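Side-chain contact in Keto/oxoacid ferredoxin oxidoreductase, gamma subunit (Geobacter sulfurreducens, PDB 3ON3), which probably contributes, as the gamma subunit of a keto/oxoacid ferredoxin oxidoreductase, to oxidation of oxoacids with electrons passed to ferredoxin: residues Ile8-Ala13 with Val23-Ala28. Sequence-based numbering, arbitrary orientation.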
loop_
_atom_site.group_PDB
_atom_site.type_symbol
_atom_site.label_atom_id
_atom_site.label_comp_id
_atom_site.label_asym_id
_atom_site.label_seq_id
_atom_site.Cartn_x
_atom_site.Cartn_y
_atom_site.Cartn_z
ATOM N N ILE B 8 -8.153 -1.464 12.009
ATOM C CA ILE B 8 -7.596 -2.801 11.971
ATOM C C ILE B 8 -6.093 -2.684 11.721
ATOM O O ILE B 8 -5.650 -1.816 10.966
ATOM C CB ILE B 8 -8.220 -3.624 10.821
ATOM C CG1 ILE B 8 -9.734 -3.756 11.008
ATOM C CG2 ILE B 8 -7.536 -4.992 10.695
ATOM C CD1 ILE B 8 -10.493 -4.130 9.724
ATOM N N ARG B 9 -5.308 -3.554 12.343
ATOM C CA ARG B 9 -3.899 -3.613 12.008
ATOM C C ARG B 9 -3.522 -5.021 11.613
ATOM O O ARG B 9 -3.982 -5.998 12.208
ATOM C CB ARG B 9 -3.028 -3.117 13.165
ATOM C CG ARG B 9 -3.396 -1.730 13.601
ATOM C CD ARG B 9 -2.437 -1.184 14.639
ATOM N NE ARG B 9 -3.050 -0.052 15.321
ATOM C CZ ARG B 9 -2.459 0.676 16.257
ATOM N NH1 ARG B 9 -1.215 0.400 16.624
ATOM N NH2 ARG B 9 -3.118 1.681 16.825
ATOM N N PHE B 10 -2.702 -5.107 10.579
ATOM C CA PHE B 10 -2.223 -6.379 10.092
ATOM C C PHE B 10 -0.746 -6.386 10.407
ATOM O O PHE B 10 0.015 -5.592 9.848
ATOM C CB PHE B 10 -2.433 -6.493 8.579
ATOM C CG PHE B 10 -3.864 -6.306 8.136
ATOM C CD1 PHE B 10 -4.692 -7.404 7.939
ATOM C CD2 PHE B 10 -4.377 -5.033 7.912
ATOM C CE1 PHE B 10 -6.014 -7.239 7.527
ATOM C CE2 PHE B 10 -5.686 -4.855 7.490
ATOM C CZ PHE B 10 -6.512 -5.960 7.295
ATOM N N SER B 11 -0.337 -7.254 11.323
ATOM C CA SER B 11 1.066 -7.287 11.707
ATOM C C SER B 11 1.677 -8.668 11.547
ATOM O O SER B 11 0.978 -9.684 11.516
ATOM C CB SER B 11 1.287 -6.730 13.126
ATOM O OG SER B 11 0.657 -7.512 14.129
ATOM N N GLY B 12 2.991 -8.691 11.431
ATOM C CA GLY B 12 3.720 -9.928 11.281
ATOM C C GLY B 12 5.116 -9.542 10.879
ATOM O O GLY B 12 5.716 -8.676 11.505
ATOM N N ALA B 13 5.619 -10.163 9.821
ATOM C CA ALA B 13 6.976 -9.909 9.377
ATOM C C ALA B 13 6.968 -9.255 8.007
ATOM O O ALA B 13 5.932 -9.176 7.348
ATOM C CB ALA B 13 7.780 -11.191 9.353
ATOM N N VAL B 23 -4.251 -2.675 1.927
ATOM C CA VAL B 23 -4.797 -2.038 0.740
ATOM C C VAL B 23 -6.125 -2.678 0.292
ATOM O O VAL B 23 -7.110 -1.977 0.052
ATOM C CB VAL B 23 -3.796 -2.030 -0.404
ATOM C CG1 VAL B 23 -4.519 -1.745 -1.710
ATOM C CG2 VAL B 23 -2.686 -1.002 -0.125
ATOM N N ILE B 24 -6.134 -4.003 0.181
ATOM C CA ILE B 24 -7.353 -4.751 -0.110
ATOM C C ILE B 24 -8.516 -4.406 0.842
ATOM O O ILE B 24 -9.637 -4.127 0.395
ATOM C CB ILE B 24 -7.077 -6.260 -0.093
ATOM C CG1 ILE B 24 -6.147 -6.629 -1.251
ATOM C CG2 ILE B 24 -8.378 -7.044 -0.177
ATOM C CD1 ILE B 24 -5.674 -8.056 -1.218
HETATM N N MSE B 25 -8.242 -4.388 2.145
HETATM C CA MSE B 25 -9.262 -4.009 3.127
HETATM C C MSE B 25 -9.793 -2.597 2.921
HETATM O O MSE B 25 -10.995 -2.366 3.056
HETATM C CB MSE B 25 -8.739 -4.135 4.564
HETATM C CG MSE B 25 -8.987 -5.469 5.223
HETATM SE SE MSE B 25 -10.863 -5.892 5.593
HETATM C CE MSE B 25 -11.528 -4.085 5.821
ATOM N N ALA B 26 -8.899 -1.647 2.626
ATOM C CA ALA B 26 -9.298 -0.261 2.407
ATOM C C ALA B 26 -10.196 -0.104 1.162
ATOM O O ALA B 26 -11.188 0.635 1.185
ATOM C CB ALA B 26 -8.046 0.671 2.318
ATOM N N GLU B 27 -9.839 -0.794 0.083
ATOM C CA GLU B 27 -10.605 -0.741 -1.167
ATOM C C GLU B 27 -11.931 -1.527 -1.091
ATOM O O GLU B 27 -12.909 -1.175 -1.754
ATOM C CB GLU B 27 -9.727 -1.185 -2.348
ATOM C CG GLU B 27 -8.604 -0.168 -2.668
ATOM C CD GLU B 27 -7.510 -0.690 -3.602
ATOM O OE1 GLU B 27 -7.520 -1.889 -3.943
ATOM O OE2 GLU B 27 -6.621 0.113 -3.988
ATOM N N ALA B 28 -11.968 -2.570 -0.259
ATOM C CA ALA B 28 -13.216 -3.293 -0.030
ATOM C C ALA B 28 -14.210 -2.332 0.580
ATOM O O ALA B 28 -15.343 -2.245 0.139
ATOM C CB ALA B 28 -13.000 -4.481 0.883
#
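Ile8 and Met25, which is present as selenomethionine, are the pair whose CA atoms lie nearest across the two segments, Ile8 CA 9.1 Å from Met25 CA; strand 6-12 and helix 18-32 are bridged here by side chains alone. Alternate strand residues, Ile8 and Phe10, turn toward the helix, and Met25 answers them both. Phe10 presents the edge of its ring: CZ lies 3.3 Å from Met25 CG, which sits near the ring plane, a tight apolar contact in which the two side chains cross at about a right angle. With CG anti to its carbonyl carbon (chi1 -57°), Phe10 can reach out to the helix while Ile8 CG2 rests 3.6 Å above one face of the ring, offset toward the rim. Such packing of a helix against the strand that precedes it in sequence is a standard element of a layered alpha/beta fold; here the strand is interior to a mixed sheet, hydrogen-bonded to strands 52-59 and 71-76. Bends at chi2 and chi3 (-67° and -29°) fold the Met25 chain back, and its CE methyl comes 4.0 Å from Ile8 CD1. An alanine in place of Phe10 would be likely to leave Met25 CG and Ile8 CG2 without the ring they pack against. Helix 131-143 closes in as well, Met139 touching Phe10 while Leu136 and Val140 touch Met25.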